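Local coordinates for protein putative hydrolase (Bacteroides ovatus, PDB 4HBS) that is of unknown function but is probably a hydrolase, folded as a five-bladed beta-propeller and related to the beta-fructosidase clan, at residues 59-64 with 71-76; 80-85 with 126-131; 87-92 with 384-389; 360-365 with 372-377. All coordinates share one frame; numbering follows the deposited sequence.

Contact 1 of 4, residues 59-64 with 71-76; sequences DGVFTT and IFWSFN
T63 and W73 meet because their first torsions agree: CG2 of T63 and CG of W73 (chi1 -65°) each stand opposite their own carbonyl carbon, so the two side chains run alongside one another. The T63 methyl thus lies squarely over one face of the indole, 3.5 Å from CG2 to the centroid of the six-membered ring of W73 and only 7° off the ring normal, a textbook CH-pi contact. V61 comes to the same indole at its edge, its CG1 3.6 Å from CZ3 of W73, while CG2 of V61 rests 3.7 Å from CD2 of F75. Were an alanine to replace W73, the methyls of T63 and V61 would probably face a gap, and OE1 of Q102, which accepts from the indole NE1, would lose that mate. Beneath this packing the antiparallel strands are offset by a G1 beta bulge: O of S74 receives both F62 N, at 3.1 Å, and V61 N, the latter weakly. V61, first in the bulge, and G60 before it both have positive phi, unusual for the valine (71°). S74 N answers with a bond to F62 O. At the far end N76 N reaches D59 O at 2.9 Å. The chemistry is therefore divided: backbone bonds set the hairpin, carbon packing covers its W73 face, and the polar ends of D59 and N76 serve Y357 and A160 beyond it.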
loop_
_atom_site.group_PDB
_atom_site.type_symbol
_atom_site.label_atom_id
_atom_site.label_comp_id
_atom_site.label_asym_id
_atom_site.label_seq_id
_atom_site.Cartn_x
_atom_site.Cartn_y
_atom_site.Cartn_z
ATOM N N ASP A 59 -4.948 -7.358 1.757
ATOM C CA ASP A 59 -3.814 -6.686 2.386
ATOM C C ASP A 59 -3.044 -5.915 1.327
ATOM O O ASP A 59 -3.238 -6.165 0.134
ATOM C CB ASP A 59 -2.973 -7.842 2.908
ATOM C CG ASP A 59 -1.940 -7.620 3.959
ATOM O OD1 ASP A 59 -2.326 -7.499 5.125
ATOM O OD2 ASP A 59 -0.724 -7.849 3.663
ATOM N N GLY A 60 -2.145 -5.034 1.751
ATOM C CA GLY A 60 -1.378 -4.193 0.837
ATOM C C GLY A 60 -2.249 -3.045 0.380
ATOM O O GLY A 60 -2.484 -2.112 1.148
ATOM N N VAL A 61 -2.820 -3.156 -0.832
ATOM C CA VAL A 61 -3.742 -2.163 -1.398
ATOM C C VAL A 61 -2.918 -0.924 -1.751
ATOM O O VAL A 61 -2.814 0.013 -0.962
ATOM C CB VAL A 61 -4.965 -1.855 -0.455
ATOM C CG1 VAL A 61 -6.008 -1.007 -1.161
ATOM C CG2 VAL A 61 -5.606 -3.151 0.056
ATOM N N PHE A 62 -2.268 -0.983 -2.919
ATOM C CA PHE A 62 -1.404 0.074 -3.457
ATOM C C PHE A 62 -1.911 0.498 -4.815
ATOM O O PHE A 62 -2.028 -0.351 -5.688
ATOM C CB PHE A 62 0.028 -0.438 -3.615
ATOM C CG PHE A 62 0.758 -0.875 -2.371
ATOM C CD1 PHE A 62 0.504 -2.116 -1.796
ATOM C CD2 PHE A 62 1.844 -0.152 -1.900
ATOM C CE1 PHE A 62 1.223 -2.548 -0.682
ATOM C CE2 PHE A 62 2.580 -0.598 -0.802
ATOM C CZ PHE A 62 2.251 -1.785 -0.187
ATOM N N THR A 63 -2.156 1.804 -5.024
ATOM C CA THR A 63 -2.617 2.329 -6.311
ATOM C C THR A 63 -1.473 2.967 -7.087
ATOM O O THR A 63 -0.450 3.364 -6.515
ATOM C CB THR A 63 -3.720 3.340 -6.130
ATOM O OG1 THR A 63 -3.284 4.315 -5.206
ATOM C CG2 THR A 63 -4.982 2.724 -5.663
ATOM N N THR A 64 -1.665 3.068 -8.401
ATOM C CA THR A 64 -0.735 3.685 -9.328
ATOM C C THR A 64 -1.547 4.140 -10.509
ATOM O O THR A 64 -1.960 3.303 -11.320
ATOM C CB THR A 64 0.388 2.701 -9.730
ATOM O OG1 THR A 64 1.268 2.524 -8.627
ATOM C CG2 THR A 64 1.203 3.175 -10.943
ATOM N N ILE A 71 -6.435 2.955 -13.145
ATOM C CA ILE A 71 -5.646 2.893 -11.908
ATOM C C ILE A 71 -5.283 1.443 -11.661
ATOM O O ILE A 71 -6.149 0.569 -11.743
ATOM C CB ILE A 71 -6.406 3.502 -10.694
ATOM C CG1 ILE A 71 -6.694 4.988 -10.933
ATOM C CG2 ILE A 71 -5.609 3.287 -9.378
ATOM C CD1 ILE A 71 -7.608 5.572 -10.003
ATOM N N PHE A 72 -4.010 1.191 -11.342
ATOM C CA PHE A 72 -3.507 -0.151 -11.070
ATOM C C PHE A 72 -3.517 -0.385 -9.554
ATOM O O PHE A 72 -2.944 0.404 -8.823
ATOM C CB PHE A 72 -2.093 -0.305 -11.655
ATOM C CG PHE A 72 -1.334 -1.493 -11.130
ATOM C CD1 PHE A 72 -1.465 -2.740 -11.721
ATOM C CD2 PHE A 72 -0.544 -1.383 -9.995
ATOM C CE1 PHE A 72 -0.819 -3.852 -11.185
ATOM C CE2 PHE A 72 0.099 -2.494 -9.461
ATOM C CZ PHE A 72 -0.050 -3.724 -10.049
ATOM N N TRP A 73 -4.144 -1.474 -9.097
ATOM C CA TRP A 73 -4.205 -1.847 -7.678
ATOM C C TRP A 73 -3.443 -3.125 -7.467
ATOM O O TRP A 73 -3.687 -4.072 -8.217
ATOM C CB TRP A 73 -5.662 -2.070 -7.237
ATOM C CG TRP A 73 -6.507 -0.850 -7.274
ATOM C CD1 TRP A 73 -6.965 -0.197 -8.384
ATOM C CD2 TRP A 73 -7.081 -0.182 -6.149
ATOM N NE1 TRP A 73 -7.768 0.854 -8.017
ATOM C CE2 TRP A 73 -7.877 0.874 -6.651
ATOM C CE3 TRP A 73 -6.965 -0.342 -4.757
ATOM C CZ2 TRP A 73 -8.542 1.770 -5.807
ATOM C CZ3 TRP A 73 -7.638 0.537 -3.923
ATOM C CH2 TRP A 73 -8.416 1.577 -4.447
ATOM N N SER A 74 -2.554 -3.189 -6.456
ATOM C CA SER A 74 -1.850 -4.431 -6.117
ATOM C C SER A 74 -2.182 -4.828 -4.696
ATOM O O SER A 74 -2.344 -3.964 -3.828
ATOM C CB SER A 74 -0.342 -4.313 -6.299
ATOM O OG SER A 74 0.274 -3.411 -5.404
ATOM N N PHE A 75 -2.297 -6.136 -4.456
ATOM C CA PHE A 75 -2.630 -6.676 -3.146
ATOM C C PHE A 75 -1.652 -7.726 -2.770
ATOM O O PHE A 75 -1.043 -8.355 -3.638
ATOM C CB PHE A 75 -4.055 -7.276 -3.128
ATOM C CG PHE A 75 -5.115 -6.333 -3.645
ATOM C CD1 PHE A 75 -5.346 -6.205 -5.008
ATOM C CD2 PHE A 75 -5.846 -5.530 -2.772
ATOM C CE1 PHE A 75 -6.266 -5.282 -5.493
ATOM C CE2 PHE A 75 -6.768 -4.599 -3.267
ATOM C CZ PHE A 75 -6.976 -4.490 -4.626
ATOM N N ASN A 76 -1.527 -7.944 -1.459
ATOM C CA ASN A 76 -0.680 -8.962 -0.858
ATOM C C ASN A 76 -1.639 -10.106 -0.536
ATOM O O ASN A 76 -2.532 -10.368 -1.365
ATOM C CB ASN A 76 0.074 -8.370 0.360
ATOM C CG ASN A 76 1.127 -7.347 -0.010
ATOM O OD1 ASN A 76 1.602 -7.286 -1.140
ATOM N ND2 ASN A 76 1.513 -6.509 0.936
#

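Contact 2 of 4, residues 80-85 with 126-131; sequences YGVINE and DRYYQV
Y80 and V131 form the heart of a contact that rests on side-chain shape. The Y80 ring turns with CG opposite its carbonyl carbon (chi1 -82°), which offers one face to V131; CB of the valine lies 3.9 Å from the ring centroid of Y80, displaced toward the rim, in a CH-pi contact. V131 holds CG1 anti to its backbone N (chi1 167°), leaving CG2 to lean over CG and CD2 of the same ring. O of Y129 comes to the ring's edge, 3.6 Å from CB of Y80, while the phenol oxygen points elsewhere, to a hydrogen bond with S98 OG, and W55 meets the ring edge-to-face. A second, lighter touch lies beyond the corner at G81, where CG2 of V82 approaches the edge of Y128, 4.0 Å from its CD2. Y128 and Y129 are the central residues of a type II beta turn closed by Q130 N to R127 O, and CD1 of Y129 sits 3.5 Å above the centre of the Y128 ring plane. Between these two patches CA of Q130 makes a CA-H...O contact of 3.6 Å with O of Y80. The turn is thus fitted against the strand corner by dispersion and weak CH contacts, whereas the conventional backbone bonds of Y80 and G81 go to S93 and G54, an economy that makes the join depend on fit.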
loop_
_atom_site.group_PDB
_atom_site.type_symbol
_atom_site.label_atom_id
_atom_site.label_comp_id
_atom_site.label_asym_id
_atom_site.label_seq_id
_atom_site.Cartn_x
_atom_site.Cartn_y
_atom_site.Cartn_z
ATOM N N TYR A 80 -9.887 -14.911 -2.229
ATOM C CA TYR A 80 -10.608 -15.005 -3.480
ATOM C C TYR A 80 -11.543 -16.145 -3.329
ATOM O O TYR A 80 -11.079 -17.247 -3.084
ATOM C CB TYR A 80 -9.644 -15.238 -4.625
ATOM C CG TYR A 80 -8.995 -13.971 -5.109
ATOM C CD1 TYR A 80 -7.803 -13.524 -4.556
ATOM C CD2 TYR A 80 -9.565 -13.217 -6.130
ATOM C CE1 TYR A 80 -7.188 -12.358 -5.009
ATOM C CE2 TYR A 80 -8.930 -12.086 -6.634
ATOM C CZ TYR A 80 -7.747 -11.648 -6.060
ATOM O OH TYR A 80 -7.152 -10.488 -6.489
ATOM N N GLY A 81 -12.846 -15.891 -3.395
ATOM C CA GLY A 81 -13.833 -16.939 -3.211
ATOM C C GLY A 81 -15.244 -16.435 -3.038
ATOM O O GLY A 81 -15.661 -15.508 -3.733
ATOM N N VAL A 82 -15.973 -17.025 -2.082
ATOM C CA VAL A 82 -17.397 -16.775 -1.862
ATOM C C VAL A 82 -17.706 -16.194 -0.462
ATOM O O VAL A 82 -17.215 -16.709 0.541
ATOM C CB VAL A 82 -18.138 -18.135 -2.079
ATOM C CG1 VAL A 82 -19.541 -18.122 -1.489
ATOM C CG2 VAL A 82 -18.191 -18.484 -3.558
ATOM N N ILE A 83 -18.570 -15.154 -0.411
ATOM C CA ILE A 83 -19.066 -14.568 0.850
ATOM C C ILE A 83 -20.538 -14.928 0.927
ATOM O O ILE A 83 -21.289 -14.647 -0.017
ATOM C CB ILE A 83 -18.858 -13.048 0.967
ATOM C CG1 ILE A 83 -17.385 -12.642 0.790
ATOM C CG2 ILE A 83 -19.430 -12.532 2.260
ATOM C CD1 ILE A 83 -16.443 -13.144 1.819
ATOM N N ASN A 84 -20.956 -15.541 2.036
ATOM C CA ASN A 84 -22.320 -15.997 2.217
ATOM C C ASN A 84 -23.158 -14.965 2.972
ATOM O O ASN A 84 -22.713 -13.845 3.219
ATOM C CB ASN A 84 -22.298 -17.349 2.948
ATOM C CG ASN A 84 -21.535 -18.429 2.210
ATOM O OD1 ASN A 84 -20.614 -19.041 2.760
ATOM N ND2 ASN A 84 -21.939 -18.737 0.966
ATOM N N GLU A 85 -24.401 -15.333 3.264
ATOM C CA GLU A 85 -25.368 -14.522 4.000
ATOM C C GLU A 85 -24.727 -13.844 5.237
ATOM O O GLU A 85 -23.969 -14.489 5.984
ATOM C CB GLU A 85 -26.568 -15.400 4.444
ATOM C CG GLU A 85 -27.381 -16.008 3.292
ATOM C CD GLU A 85 -27.091 -17.466 2.933
ATOM O OE1 GLU A 85 -25.940 -17.773 2.535
ATOM O OE2 GLU A 85 -28.037 -18.288 2.992
ATOM N N ASP A 126 -16.252 -27.172 -6.123
ATOM C CA ASP A 126 -15.171 -26.635 -5.301
ATOM C C ASP A 126 -14.296 -25.653 -6.112
ATOM O O ASP A 126 -14.317 -25.675 -7.344
ATOM C CB ASP A 126 -14.315 -27.817 -4.738
ATOM C CG ASP A 126 -13.444 -27.516 -3.520
ATOM O OD1 ASP A 126 -13.888 -26.718 -2.643
ATOM O OD2 ASP A 126 -12.355 -28.137 -3.399
ATOM N N ARG A 127 -13.559 -24.779 -5.401
ATOM C CA ARG A 127 -12.618 -23.791 -5.951
ATOM C C ARG A 127 -13.282 -22.705 -6.794
ATOM O O ARG A 127 -12.600 -22.050 -7.576
ATOM C CB ARG A 127 -11.490 -24.464 -6.754
ATOM C CG ARG A 127 -10.871 -25.680 -6.079
ATOM C CD ARG A 127 -10.469 -25.419 -4.648
ATOM N NE ARG A 127 -9.628 -26.478 -4.085
ATOM C CZ ARG A 127 -8.319 -26.606 -4.287
ATOM N NH1 ARG A 127 -7.672 -25.754 -5.077
ATOM N NH2 ARG A 127 -7.644 -27.597 -3.711
ATOM N N TYR A 128 -14.577 -22.433 -6.563
ATOM C CA TYR A 128 -15.305 -21.406 -7.322
ATOM C C TYR A 128 -14.787 -20.004 -7.011
ATOM O O TYR A 128 -14.799 -19.573 -5.861
ATOM C CB TYR A 128 -16.799 -21.484 -7.024
ATOM C CG TYR A 128 -17.661 -20.616 -7.907
ATOM C CD1 TYR A 128 -17.686 -20.800 -9.286
ATOM C CD2 TYR A 128 -18.563 -19.715 -7.358
ATOM C CE1 TYR A 128 -18.542 -20.062 -10.100
ATOM C CE2 TYR A 128 -19.453 -19.003 -8.157
ATOM C CZ TYR A 128 -19.436 -19.172 -9.533
ATOM O OH TYR A 128 -20.294 -18.452 -10.342
ATOM N N TYR A 129 -14.306 -19.318 -8.049
ATOM C CA TYR A 129 -13.751 -17.973 -8.003
ATOM C C TYR A 129 -12.532 -17.871 -7.076
ATOM O O TYR A 129 -12.164 -16.771 -6.668
ATOM C CB TYR A 129 -14.833 -16.939 -7.683
ATOM C CG TYR A 129 -15.501 -16.432 -8.943
ATOM C CD1 TYR A 129 -16.537 -17.137 -9.536
ATOM C CD2 TYR A 129 -15.045 -15.285 -9.584
ATOM C CE1 TYR A 129 -17.145 -16.685 -10.705
ATOM C CE2 TYR A 129 -15.640 -14.824 -10.753
ATOM C CZ TYR A 129 -16.692 -15.526 -11.315
ATOM O OH TYR A 129 -17.297 -15.082 -12.477
ATOM N N GLN A 130 -11.824 -19.006 -6.875
ATOM C CA GLN A 130 -10.573 -19.069 -6.122
ATOM C C GLN A 130 -9.453 -18.739 -7.115
ATOM O O GLN A 130 -9.609 -18.977 -8.316
ATOM C CB GLN A 130 -10.405 -20.440 -5.471
ATOM C CG GLN A 130 -11.380 -20.630 -4.312
ATOM C CD GLN A 130 -11.036 -21.769 -3.408
ATOM O OE1 GLN A 130 -9.899 -22.228 -3.348
ATOM N NE2 GLN A 130 -12.019 -22.264 -2.693
ATOM N N VAL A 131 -8.381 -18.094 -6.637
ATOM C CA VAL A 131 -7.302 -17.586 -7.475
ATOM C C VAL A 131 -5.944 -18.089 -6.998
ATOM O O VAL A 131 -5.804 -18.492 -5.843
ATOM C CB VAL A 131 -7.406 -16.039 -7.423
ATOM C CG1 VAL A 131 -6.172 -15.340 -7.984
ATOM C CG2 VAL A 131 -8.671 -15.568 -8.137
#

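Contact 3 of 4, residues 87-92 with 384-389; sequences RSRGNC and DNFNAP
R89 and N385 supply the tight side of this contact. The arginine side chain leaves anti to its backbone N (chi1 173°) and then bends twice, which brings NE to 2.8 Å from O of N385; the donor lies in the carbonyl plane, though the oxygen is tilted 17° from the guanidinium plane. The backbone of the same residue is gripped as well, since N387 N gives R89 O a nearly straight bond of 2.9 Å. Buried N385 runs alongside R89, ND2 bonded to O of F382 and weakly to a glycerol probably from crystallisation. F386 completes this close part, with CD2 at its ring edge 3.6 Å from O of G90 and CG of R89 obliquely nearby; F79 packs against the same ring. The other side is slacker and more open to solvent. There S88 OG offers only a weak hydrogen bond, 3.4 Å long, to O of A388, and P389 contributes little beyond its backbone. With NH1 of R89 bonded to OD1 of N56 and NH2 weakly to O of A392, the guanidinium spreads its donors over several oxygens, and its positive charge is probably eased by carbonyl dipoles as it ties the strand to the long loop.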
loop_
_atom_site.group_PDB
_atom_site.type_symbol
_atom_site.label_atom_id
_atom_site.label_comp_id
_atom_site.label_asym_id
_atom_site.label_seq_id
_atom_site.Cartn_x
_atom_site.Cartn_y
_atom_site.Cartn_z
ATOM N N ARG A 87 -22.450 -11.308 5.347
ATOM C CA ARG A 87 -21.006 -11.108 5.196
ATOM C C ARG A 87 -20.203 -12.188 5.925
ATOM O O ARG A 87 -19.259 -11.873 6.635
ATOM C CB ARG A 87 -20.610 -9.697 5.688
ATOM C CG ARG A 87 -21.189 -8.571 4.854
ATOM C CD ARG A 87 -20.566 -8.500 3.474
ATOM N NE ARG A 87 -19.139 -8.194 3.537
ATOM C CZ ARG A 87 -18.267 -8.377 2.542
ATOM N NH1 ARG A 87 -18.663 -8.899 1.383
ATOM N NH2 ARG A 87 -16.986 -8.048 2.703
ATOM N N SER A 88 -20.598 -13.454 5.761
ATOM C CA SER A 88 -19.946 -14.586 6.391
ATOM C C SER A 88 -19.080 -15.224 5.343
ATOM O O SER A 88 -19.619 -15.781 4.400
ATOM C CB SER A 88 -20.994 -15.551 6.938
ATOM O OG SER A 88 -20.413 -16.645 7.626
ATOM N N ARG A 89 -17.749 -15.053 5.418
ATOM C CA ARG A 89 -16.858 -15.588 4.387
ATOM C C ARG A 89 -16.904 -17.111 4.355
ATOM O O ARG A 89 -16.866 -17.753 5.400
ATOM C CB ARG A 89 -15.425 -15.082 4.585
ATOM C CG ARG A 89 -14.343 -15.723 3.659
ATOM C CD ARG A 89 -13.255 -14.730 3.265
ATOM N NE ARG A 89 -12.837 -13.916 4.412
ATOM C CZ ARG A 89 -12.628 -12.595 4.422
ATOM N NH1 ARG A 89 -12.758 -11.879 3.304
ATOM N NH2 ARG A 89 -12.282 -11.978 5.550
ATOM N N GLY A 90 -17.005 -17.655 3.143
ATOM C CA GLY A 90 -17.075 -19.085 2.894
ATOM C C GLY A 90 -15.786 -19.620 2.302
ATOM O O GLY A 90 -14.699 -19.240 2.749
ATOM N N ASN A 91 -15.899 -20.486 1.268
ATOM C CA ASN A 91 -14.739 -21.112 0.645
ATOM C C ASN A 91 -13.903 -20.123 -0.163
ATOM O O ASN A 91 -14.380 -19.611 -1.170
ATOM C CB ASN A 91 -15.160 -22.289 -0.242
ATOM C CG ASN A 91 -15.769 -23.451 0.511
ATOM O OD1 ASN A 91 -15.535 -23.650 1.713
ATOM N ND2 ASN A 91 -16.506 -24.294 -0.199
ATOM N N CYS A 92 -12.630 -19.878 0.278
ATOM C CA CYS A 92 -11.699 -18.938 -0.361
ATOM C C CYS A 92 -10.299 -19.500 -0.521
ATOM O O CYS A 92 -9.867 -20.368 0.225
ATOM C CB CYS A 92 -11.640 -17.629 0.426
ATOM S SG CYS A 92 -13.162 -16.654 0.374
ATOM N N ASP A 384 -11.375 -16.444 12.513
ATOM C CA ASP A 384 -12.453 -15.462 12.627
ATOM C C ASP A 384 -12.654 -14.671 11.307
ATOM O O ASP A 384 -13.590 -13.874 11.228
ATOM C CB ASP A 384 -12.245 -14.534 13.833
ATOM C CG ASP A 384 -12.445 -15.248 15.165
ATOM O OD1 ASP A 384 -13.270 -16.183 15.222
ATOM O OD2 ASP A 384 -11.821 -14.835 16.156
ATOM N N ASN A 385 -11.833 -14.946 10.258
ATOM C CA ASN A 385 -12.003 -14.418 8.913
ATOM C C ASN A 385 -13.029 -15.265 8.145
ATOM O O ASN A 385 -13.267 -14.957 6.989
ATOM C CB ASN A 385 -10.651 -14.410 8.149
ATOM C CG ASN A 385 -9.636 -13.459 8.734
ATOM O OD1 ASN A 385 -9.843 -12.234 8.778
ATOM N ND2 ASN A 385 -8.516 -13.988 9.198
ATOM N N PHE A 386 -13.640 -16.334 8.776
ATOM C CA PHE A 386 -14.628 -17.217 8.123
ATOM C C PHE A 386 -15.822 -17.603 8.993
ATOM O O PHE A 386 -15.765 -17.542 10.221
ATOM C CB PHE A 386 -13.964 -18.553 7.732
ATOM C CG PHE A 386 -12.649 -18.459 7.012
ATOM C CD1 PHE A 386 -11.462 -18.306 7.719
ATOM C CD2 PHE A 386 -12.584 -18.589 5.629
ATOM C CE1 PHE A 386 -10.246 -18.217 7.059
ATOM C CE2 PHE A 386 -11.362 -18.524 4.969
ATOM C CZ PHE A 386 -10.203 -18.311 5.688
ATOM N N ASN A 387 -16.873 -18.094 8.316
ATOM C CA ASN A 387 -18.059 -18.761 8.843
ATOM C C ASN A 387 -18.885 -18.088 9.957
ATOM O O ASN A 387 -19.731 -18.766 10.535
ATOM C CB ASN A 387 -17.645 -20.140 9.348
ATOM C CG ASN A 387 -17.157 -21.051 8.243
ATOM O OD1 ASN A 387 -17.480 -20.879 7.061
ATOM N ND2 ASN A 387 -16.365 -22.036 8.589
ATOM N N ALA A 388 -18.701 -16.819 10.243
ATOM C CA ALA A 388 -19.520 -16.126 11.245
ATOM C C ALA A 388 -20.044 -14.883 10.628
ATOM O O ALA A 388 -19.349 -14.303 9.787
ATOM C CB ALA A 388 -18.689 -15.772 12.466
ATOM N N PRO A 389 -21.213 -14.373 11.047
ATOM C CA PRO A 389 -21.693 -13.109 10.467
ATOM C C PRO A 389 -20.651 -11.981 10.566
ATOM O O PRO A 389 -20.049 -11.795 11.623
ATOM C CB PRO A 389 -22.934 -12.798 11.301
ATOM C CG PRO A 389 -23.404 -14.118 11.772
ATOM C CD PRO A 389 -22.170 -14.908 12.034
#

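Contact 4 of 4, residues 360-365 with 372-377; sequences NIHPAL and VISTNT
N360 and S374 form a hydrogen-bonded antiparallel pair, with S374 N 2.9 Å from N360 O and N360 N reciprocating, and I361 with I373 follow as the non-hydrogen-bonded pair before H362 N closes on V372 O. The side chain of H362 then reaches back across the strand: with CG opposite its carbonyl carbon (chi1 -54°), the ring presents NE2 edge-on to S374 OG, 2.8 Å away in an almost straight hydrogen bond (175°). Its other nitrogen, ND1, is bonded to T63 OG1, so the imidazole is held at both ends and its rotation is fixed. A leucine in its place would fill part of this space but is likely to leave the hydroxyls of S374 and T63 without their common partner. On the other face of the sheet CD1 of I361 lies 3.8 Å from CG1 of I373; near the turn CB of L365 lies 3.8 Å from CG1 of V372, their side chains at about a right angle. Strand 356-361 is outermost in its five-strand sheet, whereas strand 371-377 is also paired with strand 399-403, through I373 and Y400; on the neighbouring sheet, L365 packs against I71 and W73 of strand 71-75, and N360 ND2 bonds to V61 O.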
loop_
_atom_site.group_PDB
_atom_site.type_symbol
_atom_site.label_atom_id
_atom_site.label_comp_id
_atom_site.label_asym_id
_atom_site.label_seq_id
_atom_site.Cartn_x
_atom_site.Cartn_y
_atom_site.Cartn_z
ATOM N N ASN A 360 -1.873 3.588 3.735
ATOM C CA ASN A 360 -1.425 3.985 2.406
ATOM C C ASN A 360 -2.116 5.197 1.895
ATOM O O ASN A 360 -3.259 5.443 2.235
ATOM C CB ASN A 360 -1.628 2.835 1.420
ATOM C CG ASN A 360 -0.606 1.734 1.588
ATOM O OD1 ASN A 360 0.381 1.864 2.329
ATOM N ND2 ASN A 360 -0.807 0.635 0.888
ATOM N N ILE A 361 -1.418 5.918 1.011
ATOM C CA ILE A 361 -1.828 7.183 0.404
ATOM C C ILE A 361 -2.133 6.902 -1.073
ATOM O O ILE A 361 -1.433 6.091 -1.683
ATOM C CB ILE A 361 -0.658 8.192 0.672
ATOM C CG1 ILE A 361 -0.947 9.020 1.923
ATOM C CG2 ILE A 361 -0.248 9.053 -0.516
ATOM C CD1 ILE A 361 -1.938 10.126 1.712
ATOM N N HIS A 362 -3.217 7.504 -1.633
ATOM C CA HIS A 362 -3.670 7.236 -3.019
ATOM C C HIS A 362 -3.930 8.531 -3.808
ATOM O O HIS A 362 -5.080 8.907 -4.042
ATOM C CB HIS A 362 -4.939 6.355 -3.007
ATOM C CG HIS A 362 -4.769 5.089 -2.237
ATOM N ND1 HIS A 362 -3.929 4.093 -2.680
ATOM C CD2 HIS A 362 -5.275 4.731 -1.037
ATOM C CE1 HIS A 362 -3.983 3.136 -1.774
ATOM N NE2 HIS A 362 -4.774 3.478 -0.755
ATOM N N PRO A 363 -2.855 9.185 -4.293
ATOM C CA PRO A 363 -3.022 10.402 -5.116
ATOM C C PRO A 363 -3.934 10.234 -6.330
ATOM O O PRO A 363 -4.618 11.178 -6.688
ATOM C CB PRO A 363 -1.599 10.703 -5.583
ATOM C CG PRO A 363 -0.734 10.083 -4.582
ATOM C CD PRO A 363 -1.432 8.842 -4.144
ATOM N N ALA A 364 -3.932 9.046 -6.966
ATOM C CA ALA A 364 -4.772 8.753 -8.134
ATOM C C ALA A 364 -6.285 8.884 -7.838
ATOM O O ALA A 364 -7.050 9.213 -8.749
ATOM C CB ALA A 364 -4.479 7.352 -8.631
ATOM N N LEU A 365 -6.713 8.616 -6.581
ATOM C CA LEU A 365 -8.129 8.690 -6.189
ATOM C C LEU A 365 -8.542 10.073 -5.735
ATOM O O LEU A 365 -9.740 10.318 -5.604
ATOM C CB LEU A 365 -8.419 7.687 -5.060
ATOM C CG LEU A 365 -8.053 6.236 -5.358
ATOM C CD1 LEU A 365 -8.362 5.353 -4.173
ATOM C CD2 LEU A 365 -8.780 5.738 -6.581
ATOM N N VAL A 372 -6.204 10.719 0.104
ATOM C CA VAL A 372 -7.048 9.522 0.076
ATOM C C VAL A 372 -6.213 8.431 0.722
ATOM O O VAL A 372 -5.188 8.042 0.173
ATOM C CB VAL A 372 -7.558 9.150 -1.323
ATOM C CG1 VAL A 372 -8.600 8.031 -1.232
ATOM C CG2 VAL A 372 -8.139 10.370 -2.015
ATOM N N ILE A 373 -6.600 8.017 1.933
ATOM C CA ILE A 373 -5.872 7.055 2.752
ATOM C C ILE A 373 -6.665 5.754 2.870
ATOM O O ILE A 373 -7.894 5.782 2.863
ATOM C CB ILE A 373 -5.608 7.702 4.150
ATOM C CG1 ILE A 373 -4.631 8.895 4.020
ATOM C CG2 ILE A 373 -5.072 6.691 5.161
ATOM C CD1 ILE A 373 -4.730 9.883 5.093
ATOM N N SER A 374 -5.967 4.625 2.985
ATOM C CA SER A 374 -6.597 3.319 3.147
ATOM C C SER A 374 -5.816 2.519 4.159
ATOM O O SER A 374 -4.591 2.585 4.161
ATOM C CB SER A 374 -6.672 2.572 1.815
ATOM O OG SER A 374 -5.462 1.919 1.468
ATOM N N THR A 375 -6.511 1.765 5.014
ATOM C CA THR A 375 -5.882 0.922 6.020
ATOM C C THR A 375 -5.956 -0.531 5.623
ATOM O O THR A 375 -6.507 -0.876 4.587
ATOM C CB THR A 375 -6.611 1.084 7.352
ATOM O OG1 THR A 375 -7.954 0.602 7.226
ATOM C CG2 THR A 375 -6.588 2.488 7.859
ATOM N N ASN A 376 -5.338 -1.369 6.431
ATOM C CA ASN A 376 -5.435 -2.817 6.428
ATOM C C ASN A 376 -5.718 -3.154 7.868
ATOM O O ASN A 376 -5.153 -2.483 8.731
ATOM C CB ASN A 376 -4.144 -3.501 5.948
ATOM C CG ASN A 376 -3.761 -3.402 4.491
ATOM O OD1 ASN A 376 -2.687 -3.891 4.121
ATOM N ND2 ASN A 376 -4.585 -2.823 3.605
ATOM N N THR A 377 -6.601 -4.133 8.154
ATOM C CA THR A 377 -6.904 -4.527 9.531
ATOM C C THR A 377 -6.837 -6.022 9.638
ATOM O O THR A 377 -6.855 -6.719 8.633
ATOM C CB THR A 377 -8.216 -3.928 10.027
ATOM O OG1 THR A 377 -9.178 -3.958 8.977
ATOM C CG2 THR A 377 -8.028 -2.501 10.511
#

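The four contacts illustrate how a propeller combines local hairpins with long-range loop packing. Contacts 1 and 4 are hairpins of two different sheets, with centres 9 Å apart near the centre of the molecule; they touch directly, G60 N meeting N376 OD1, so residues far apart in sequence join two sheets, probably two blades of the propeller. Contacts 2 and 3 lie together on the periphery, 10 Å between centres, and share the two-stranded sheet of 82-84 and 88-93, where V82 pairs with G90 and N91. Contact 1 comes first along the chain; contacts 2 and 3 then interleave, and contact 4 falls within the long span that contact 3 closes, about 25 Å from it between centres.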